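Side-chain contacts in 33 kDa chaperonin (Thermotoga maritima, PDB 1VQ0), which probably acts as a redox-regulated molecular chaperone that keeps thermally unfolding and oxidatively damaged proteins from aggregating irreversibly: residues A[60-63]-A[64-68]; A[206-210]-A[211-215]; A[218-221]-A[222-225]. One frame throughout, in Å; residues are numbered along the deposited sequence.

Contact 1 of 3, residues A[60-63]-A[64-68]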
loop_
_atom_site.group_PDB
_atom_site.type_symbol
_atom_site.label_atom_id
_atom_site.label_comp_id
_atom_site.label_asym_id
_atom_site.label_seq_id
_atom_site.Cartn_x
_atom_site.Cartn_y
_atom_site.Cartn_z
ATOM N N ALA A 60 -5.560 -19.056 -1.159
ATOM C CA ALA A 60 -5.065 -20.423 -1.080
ATOM C C ALA A 60 -3.971 -20.709 -2.069
ATOM O O ALA A 60 -3.025 -21.387 -1.749
ATOM C CB ALA A 60 -6.156 -21.393 -1.307
ATOM N N LEU A 61 -4.130 -20.199 -3.284
ATOM C CA LEU A 61 -3.168 -20.491 -4.347
ATOM C C LEU A 61 -1.758 -19.995 -4.070
ATOM O O LEU A 61 -0.779 -20.563 -4.601
ATOM C CB LEU A 61 -3.678 -19.962 -5.698
ATOM C CG LEU A 61 -4.801 -20.809 -6.320
ATOM C CD1 LEU A 61 -5.397 -20.080 -7.493
ATOM C CD2 LEU A 61 -4.392 -22.171 -6.788
ATOM N N VAL A 62 -1.632 -18.944 -3.244
ATOM C CA VAL A 62 -0.308 -18.345 -2.942
ATOM C C VAL A 62 0.284 -18.980 -1.690
ATOM O O VAL A 62 1.456 -18.783 -1.433
ATOM C CB VAL A 62 -0.307 -16.793 -2.799
ATOM C CG1 VAL A 62 -0.870 -16.105 -4.081
ATOM C CG2 VAL A 62 -1.170 -16.375 -1.654
ATOM N N THR A 63 -0.482 -19.790 -0.936
ATOM C CA THR A 63 0.079 -20.394 0.329
ATOM C C THR A 63 1.439 -21.072 0.240
ATOM O O THR A 63 2.210 -20.950 1.189
ATOM C CB THR A 63 -0.858 -21.375 1.037
ATOM O OG1 THR A 63 -1.395 -22.319 0.110
ATOM C CG2 THR A 63 -2.094 -20.623 1.636
ATOM N N PRO A 64 1.735 -21.824 -0.827
ATOM C CA PRO A 64 3.044 -22.566 -0.888
ATOM C C PRO A 64 4.233 -21.649 -0.902
ATOM O O PRO A 64 5.334 -22.091 -0.693
ATOM C CB PRO A 64 2.985 -23.274 -2.237
ATOM C CG PRO A 64 1.539 -23.282 -2.571
ATOM C CD PRO A 64 0.921 -22.076 -2.022
ATOM N N TRP A 65 3.978 -20.360 -1.138
ATOM C CA TRP A 65 5.033 -19.387 -1.424
ATOM C C TRP A 65 5.146 -18.340 -0.361
ATOM O O TRP A 65 5.978 -17.465 -0.452
ATOM C CB TRP A 65 4.826 -18.767 -2.808
ATOM C CG TRP A 65 4.651 -19.810 -3.861
ATOM C CD1 TRP A 65 5.424 -20.962 -4.035
ATOM C CD2 TRP A 65 3.643 -19.863 -4.863
ATOM N NE1 TRP A 65 4.924 -21.704 -5.076
ATOM C CE2 TRP A 65 3.841 -21.051 -5.607
ATOM C CE3 TRP A 65 2.589 -19.030 -5.218
ATOM C CZ2 TRP A 65 3.013 -21.415 -6.668
ATOM C CZ3 TRP A 65 1.765 -19.383 -6.309
ATOM C CH2 TRP A 65 1.995 -20.556 -7.016
ATOM N N LEU A 66 4.358 -18.462 0.698
ATOM C CA LEU A 66 4.485 -17.521 1.837
ATOM C C LEU A 66 5.757 -17.747 2.683
ATOM O O LEU A 66 6.319 -18.842 2.683
ATOM C CB LEU A 66 3.219 -17.575 2.698
ATOM C CG LEU A 66 1.941 -17.432 1.909
ATOM C CD1 LEU A 66 0.693 -17.516 2.832
ATOM C CD2 LEU A 66 1.968 -16.111 1.120
ATOM N N ALA A 67 6.237 -16.691 3.363
ATOM C CA ALA A 67 7.304 -16.861 4.325
ATOM C C ALA A 67 6.812 -17.660 5.546
ATOM O O ALA A 67 5.657 -17.967 5.659
ATOM C CB ALA A 67 7.848 -15.514 4.733
ATOM N N GLU A 68 7.709 -18.030 6.456
ATOM C CA GLU A 68 7.335 -18.826 7.645
ATOM C C GLU A 68 6.491 -17.955 8.583
ATOM O O GLU A 68 6.873 -16.856 8.907
ATOM C CB GLU A 68 8.616 -19.265 8.375
ATOM C CG GLU A 68 8.373 -20.205 9.582
ATOM C CD GLU A 68 9.584 -20.359 10.539
ATOM O OE1 GLU A 68 10.615 -19.611 10.415
ATOM O OE2 GLU A 68 9.495 -21.241 11.432
#

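Contact 2 of 3, residues A[206-210]-A[211-215]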
loop_
_atom_site.group_PDB
_atom_site.type_symbol
_atom_site.label_atom_id
_atom_site.label_comp_id
_atom_site.label_asym_id
_atom_site.label_seq_id
_atom_site.Cartn_x
_atom_site.Cartn_y
_atom_site.Cartn_z
ATOM N N ASN A 206 -6.364 -21.200 -23.929
ATOM C CA ASN A 206 -7.179 -22.203 -24.570
ATOM C C ASN A 206 -8.044 -23.018 -23.627
ATOM O O ASN A 206 -8.908 -23.755 -24.085
ATOM C CB ASN A 206 -6.288 -23.171 -25.339
ATOM C CG ASN A 206 -5.998 -22.711 -26.768
ATOM O OD1 ASN A 206 -6.437 -21.647 -27.196
ATOM N ND2 ASN A 206 -5.237 -23.534 -27.512
ATOM N N LEU A 207 -7.786 -22.944 -22.322
ATOM C CA LEU A 207 -8.503 -23.806 -21.372
ATOM C C LEU A 207 -9.955 -23.356 -21.235
ATOM O O LEU A 207 -10.261 -22.170 -21.396
ATOM C CB LEU A 207 -7.822 -23.825 -19.991
ATOM C CG LEU A 207 -6.526 -24.636 -19.833
ATOM C CD1 LEU A 207 -5.926 -24.478 -18.429
ATOM C CD2 LEU A 207 -6.786 -26.137 -20.124
ATOM N N PRO A 208 -10.850 -24.297 -20.927
ATOM C CA PRO A 208 -12.182 -23.925 -20.456
ATOM C C PRO A 208 -12.124 -23.259 -19.099
ATOM O O PRO A 208 -11.140 -23.398 -18.350
ATOM C CB PRO A 208 -12.929 -25.253 -20.346
ATOM C CG PRO A 208 -12.052 -26.317 -21.000
ATOM C CD PRO A 208 -10.661 -25.762 -21.010
ATOM N N SER A 209 -13.181 -22.554 -18.750
ATOM C CA SER A 209 -13.270 -21.982 -17.403
ATOM C C SER A 209 -13.224 -23.130 -16.353
ATOM O O SER A 209 -13.460 -24.299 -16.673
ATOM C CB SER A 209 -14.546 -21.141 -17.241
ATOM O OG SER A 209 -15.645 -22.018 -17.082
ATOM N N ILE A 210 -12.923 -22.770 -15.116
ATOM C CA ILE A 210 -12.662 -23.774 -14.066
ATOM C C ILE A 210 -13.889 -24.711 -13.835
ATOM O O ILE A 210 -13.737 -25.950 -13.769
ATOM C CB ILE A 210 -12.203 -23.062 -12.733
ATOM C CG1 ILE A 210 -10.762 -22.453 -12.823
ATOM C CG2 ILE A 210 -12.419 -23.953 -11.513
ATOM C CD1 ILE A 210 -9.567 -23.361 -13.199
ATOM N N SER A 211 -15.077 -24.091 -13.751
ATOM C CA SER A 211 -16.387 -24.776 -13.551
ATOM C C SER A 211 -16.597 -25.907 -14.509
ATOM O O SER A 211 -17.073 -26.969 -14.127
ATOM C CB SER A 211 -17.564 -23.790 -13.714
ATOM O OG SER A 211 -17.358 -22.630 -12.900
ATOM N N LYS A 212 -16.218 -25.665 -15.750
ATOM C CA LYS A 212 -16.224 -26.699 -16.762
ATOM C C LYS A 212 -14.969 -27.639 -16.681
ATOM O O LYS A 212 -15.124 -28.861 -16.598
ATOM C CB LYS A 212 -16.392 -26.057 -18.140
ATOM C CG LYS A 212 -16.563 -27.064 -19.219
ATOM C CD LYS A 212 -16.631 -26.402 -20.595
ATOM C CE LYS A 212 -16.579 -27.444 -21.728
ATOM N NZ LYS A 212 -15.696 -26.934 -22.828
ATOM N N LEU A 213 -13.756 -27.063 -16.676
ATOM C CA LEU A 213 -12.494 -27.832 -16.720
ATOM C C LEU A 213 -12.359 -28.840 -15.541
ATOM O O LEU A 213 -11.919 -29.982 -15.699
ATOM C CB LEU A 213 -11.300 -26.843 -16.738
ATOM C CG LEU A 213 -9.856 -27.379 -16.717
ATOM C CD1 LEU A 213 -9.622 -28.283 -17.925
ATOM C CD2 LEU A 213 -8.826 -26.285 -16.668
ATOM N N PHE A 214 -12.731 -28.396 -14.350
ATOM C CA PHE A 214 -12.561 -29.226 -13.156
ATOM C C PHE A 214 -13.570 -30.385 -13.083
ATOM O O PHE A 214 -13.327 -31.358 -12.353
ATOM C CB PHE A 214 -12.593 -28.359 -11.887
ATOM C CG PHE A 214 -11.290 -27.719 -11.559
ATOM C CD1 PHE A 214 -10.359 -27.411 -12.559
ATOM C CD2 PHE A 214 -10.965 -27.419 -10.228
ATOM C CE1 PHE A 214 -9.111 -26.813 -12.243
ATOM C CE2 PHE A 214 -9.723 -26.792 -9.907
ATOM C CZ PHE A 214 -8.800 -26.493 -10.911
ATOM N N GLN A 215 -14.676 -30.300 -13.841
ATOM C CA GLN A 215 -15.566 -31.471 -14.072
ATOM C C GLN A 215 -15.006 -32.507 -15.076
ATOM O O GLN A 215 -15.516 -33.612 -15.185
ATOM C CB GLN A 215 -16.962 -31.003 -14.519
ATOM C CG GLN A 215 -17.710 -30.334 -13.380
ATOM C CD GLN A 215 -19.098 -29.836 -13.759
ATOM O OE1 GLN A 215 -20.052 -30.588 -13.649
ATOM N NE2 GLN A 215 -19.212 -28.563 -14.197
HETATM O O HOH W 1 -15.511 -21.112 -13.728
#

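Contact 3 of 3, residues A[218-221]-A[222-225]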
loop_
_atom_site.group_PDB
_atom_site.type_symbol
_atom_site.label_atom_id
_atom_site.label_comp_id
_atom_site.label_asym_id
_atom_site.label_seq_id
_atom_site.Cartn_x
_atom_site.Cartn_y
_atom_site.Cartn_z
ATOM N N GLU A 218 -8.483 -34.047 -14.030
ATOM C CA GLU A 218 -7.785 -34.099 -12.766
ATOM C C GLU A 218 -6.783 -32.943 -12.714
ATOM O O GLU A 218 -6.367 -32.460 -13.759
ATOM C CB GLU A 218 -7.048 -35.432 -12.613
ATOM C CG GLU A 218 -7.936 -36.673 -12.419
ATOM C CD GLU A 218 -9.145 -36.379 -11.538
ATOM O OE1 GLU A 218 -8.969 -36.208 -10.320
ATOM O OE2 GLU A 218 -10.271 -36.275 -12.069
ATOM N N PRO A 219 -6.427 -32.464 -11.523
ATOM C CA PRO A 219 -5.466 -31.366 -11.391
ATOM C C PRO A 219 -4.141 -31.568 -12.140
ATOM O O PRO A 219 -3.635 -30.644 -12.752
ATOM C CB PRO A 219 -5.240 -31.317 -9.875
ATOM C CG PRO A 219 -6.566 -31.685 -9.333
ATOM C CD PRO A 219 -6.942 -32.860 -10.200
ATOM N N LEU A 220 -3.605 -32.776 -12.128
ATOM C CA LEU A 220 -2.304 -33.000 -12.770
ATOM C C LEU A 220 -2.377 -32.990 -14.292
ATOM O O LEU A 220 -1.391 -32.679 -14.965
ATOM C CB LEU A 220 -1.673 -34.323 -12.298
ATOM C CG LEU A 220 -1.063 -34.327 -10.886
ATOM C CD1 LEU A 220 -0.584 -35.713 -10.541
ATOM C CD2 LEU A 220 0.077 -33.365 -10.767
ATOM N N ASP A 221 -3.527 -33.414 -14.818
ATOM C CA ASP A 221 -3.786 -33.421 -16.248
ATOM C C ASP A 221 -4.031 -31.973 -16.683
ATOM O O ASP A 221 -3.501 -31.533 -17.696
ATOM C CB ASP A 221 -4.986 -34.303 -16.557
ATOM C CG ASP A 221 -4.783 -35.759 -16.105
ATOM O OD1 ASP A 221 -3.633 -36.239 -16.106
ATOM O OD2 ASP A 221 -5.713 -36.499 -15.728
ATOM N N VAL A 222 -4.781 -31.216 -15.894
ATOM C CA VAL A 222 -4.875 -29.768 -16.158
ATOM C C VAL A 222 -3.481 -29.101 -16.283
ATOM O O VAL A 222 -3.256 -28.265 -17.131
ATOM C CB VAL A 222 -5.657 -29.025 -15.052
ATOM C CG1 VAL A 222 -5.558 -27.481 -15.221
ATOM C CG2 VAL A 222 -7.113 -29.418 -15.051
ATOM N N LEU A 223 -2.556 -29.456 -15.407
ATOM C CA LEU A 223 -1.220 -28.860 -15.447
ATOM C C LEU A 223 -0.433 -29.332 -16.714
ATOM O O LEU A 223 0.380 -28.568 -17.285
ATOM C CB LEU A 223 -0.439 -29.219 -14.172
ATOM C CG LEU A 223 -0.931 -28.791 -12.783
ATOM C CD1 LEU A 223 -0.073 -29.444 -11.689
ATOM C CD2 LEU A 223 -0.908 -27.324 -12.649
ATOM N N GLU A 224 -0.655 -30.596 -17.111
ATOM C CA GLU A 224 -0.031 -31.135 -18.336
ATOM C C GLU A 224 -0.444 -30.320 -19.548
ATOM O O GLU A 224 0.385 -29.938 -20.363
ATOM C CB GLU A 224 -0.370 -32.606 -18.570
ATOM C CG GLU A 224 -0.009 -33.034 -19.983
ATOM C CD GLU A 224 -0.165 -34.507 -20.237
ATOM O OE1 GLU A 224 -0.772 -35.200 -19.384
ATOM O OE2 GLU A 224 0.356 -34.928 -21.310
ATOM N N ARG A 225 -1.735 -30.048 -19.618
ATOM C CA ARG A 225 -2.291 -29.134 -20.612
ATOM C C ARG A 225 -1.664 -27.741 -20.609
ATOM O O ARG A 225 -1.336 -27.238 -21.684
ATOM C CB ARG A 225 -3.792 -29.008 -20.424
ATOM C CG ARG A 225 -4.553 -30.312 -20.593
ATOM C CD ARG A 225 -5.789 -30.164 -21.394
ATOM N NE ARG A 225 -6.960 -30.645 -20.677
ATOM C CZ ARG A 225 -8.190 -30.200 -20.903
ATOM N NH1 ARG A 225 -8.410 -29.253 -21.824
ATOM N NH2 ARG A 225 -9.212 -30.694 -20.210
#

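Contact 1 of 3, residues A[60-63]-A[64-68]
Two i to i+3 bonds shape the backbone here into a short 3-10 turn: W65 N donates to V62 O over 3.0 Å at an N-H...O angle of 157°, and L66 N follows with a long, weak bond to T63 O. P64 has no N-H to give back to the preceding turn, and its CD lies 3.4 Å from L61 O.

T63 turns its hydroxyl back on the helix. With OG1 set between its own backbone N and carbonyl carbon (chi1 48°), it donates to A60 O over 2.6 Å, in the carbonyl plane; T63 N also binds A60 O, which is thus gripped twice. The indole of W65 folds back over the turn, its CZ3 reaching 3.3 Å from L61 O at an oblique angle, while P64 CB covers the rim of one ring face. On another side of the turn L66 CD2 meets V62 CG2 at 4.2 Å, the two side chains crossing obliquely.

The segment follows on from helix 46-62 and leads toward strand 71-78. P64 and W65 touch S27 of strand 24-30, where R25 makes a cation-pi contact with the indole; V62, T63 and L66 pack on S89 of strand 84-90.

Contact 2 of 3, residues A[206-210]-A[211-215]
I210 and F214 are brought together by their first torsions: CG2 of I210 lies opposite its backbone N across the CA-CB bond, with CG1 beside that N (chi1 -71°), and the phenyl of F214 is also set beside its backbone N (chi1 -83°). One helical turn apart, the two side chains run side by side, pointing the same way. I210 CG2 sits over the centre of one ring face, 4.0 Å from the F214 centroid, a CH-pi contact, while I210 CD1 reaches F214 CE1 at 3.6 Å. F214 N also donates to I210 O over 2.7 Å, an i to i+4 backbone bond between the same two residues.

Elsewhere on the turn L213 packs against the incoming loop. Its CD2 meets L207 CD1 at 3.8 Å and its CD1 lies against P208 CD. K212 crosses P208 at about a right angle, CD against CB. S209 holds the N-cap position; its carbonyl takes the nearly straight bond from L213 N (2.8 Å), but its hydroxyl caps nothing. Q215 NE2 returns to S211 O over 2.7 Å.

The short helix 210-213 lies against the sheet, I210 on F183 and S167 and F214 on I28 and R30, while L207 and L213 face helix 219-227.

Contact 3 of 3, residues A[218-221]-A[222-225]
The N-terminal two turns of helix 219-227 carry this contact, with E218 at the N-cap position. Four successive i to i+4 backbone bonds define it. V222 N to E218 O is 2.9 Å long and nearly straight at 175°, and R225 N to D221 O, 3.0 Å, closes at 174°. Between them the bonds from L223 N to P219 O and from E224 N to L220 O are more bent, the latter at 146°. P219, the first helical residue, has no N-H to donate, and at this position an alpha-helix has no i-4 carbonyl within the helix to receive one.

Side chains also lean on these carbonyls. V222 CG2, set beside its own backbone N, comes 3.4 Å from E218 O, and L223 CG lies 3.3 Å from P219 O. L223 then sends CD1 across to L220 CD2, the two leucines touching through one methyl each at 4.0 Å. On another side of the helix D221 OD1 and E224 OE1 come within 4.5 Å. These like charges would probably disfavour one another, although the helix dipole may partly ease the charge on D221, the nearer of the two to the N-terminus.

The helix presents P219, V222 and L223 to strand 24-30, where I28 touches all three and F26 also meets L223. V222 and R225 turn to helix 210-213, and R225 also touches L207 in the loop leading into it.

In the fold
Along the chain the three contacts come in series, contact 1 first. Contacts 2 and 3 are neighbours, with centres 11 Å apart: helices 210-213 and 219-227 follow one another and touch directly, L213 CD2 lying 3.8 Å from V222 CG1. Contact 1, at the end of helix 46-62, stands apart, its centre about 24 Å from that of contact 2 and 21 Å from that of contact 3, without touching either. Strand 24-30 of the large mixed sheet links all three, through S27 and V29 for contact 1 and I28 for the other two. Odd and even residues of a strand point to opposite faces, so helix 46-62 and the consecutive helices probably pack on its two sides.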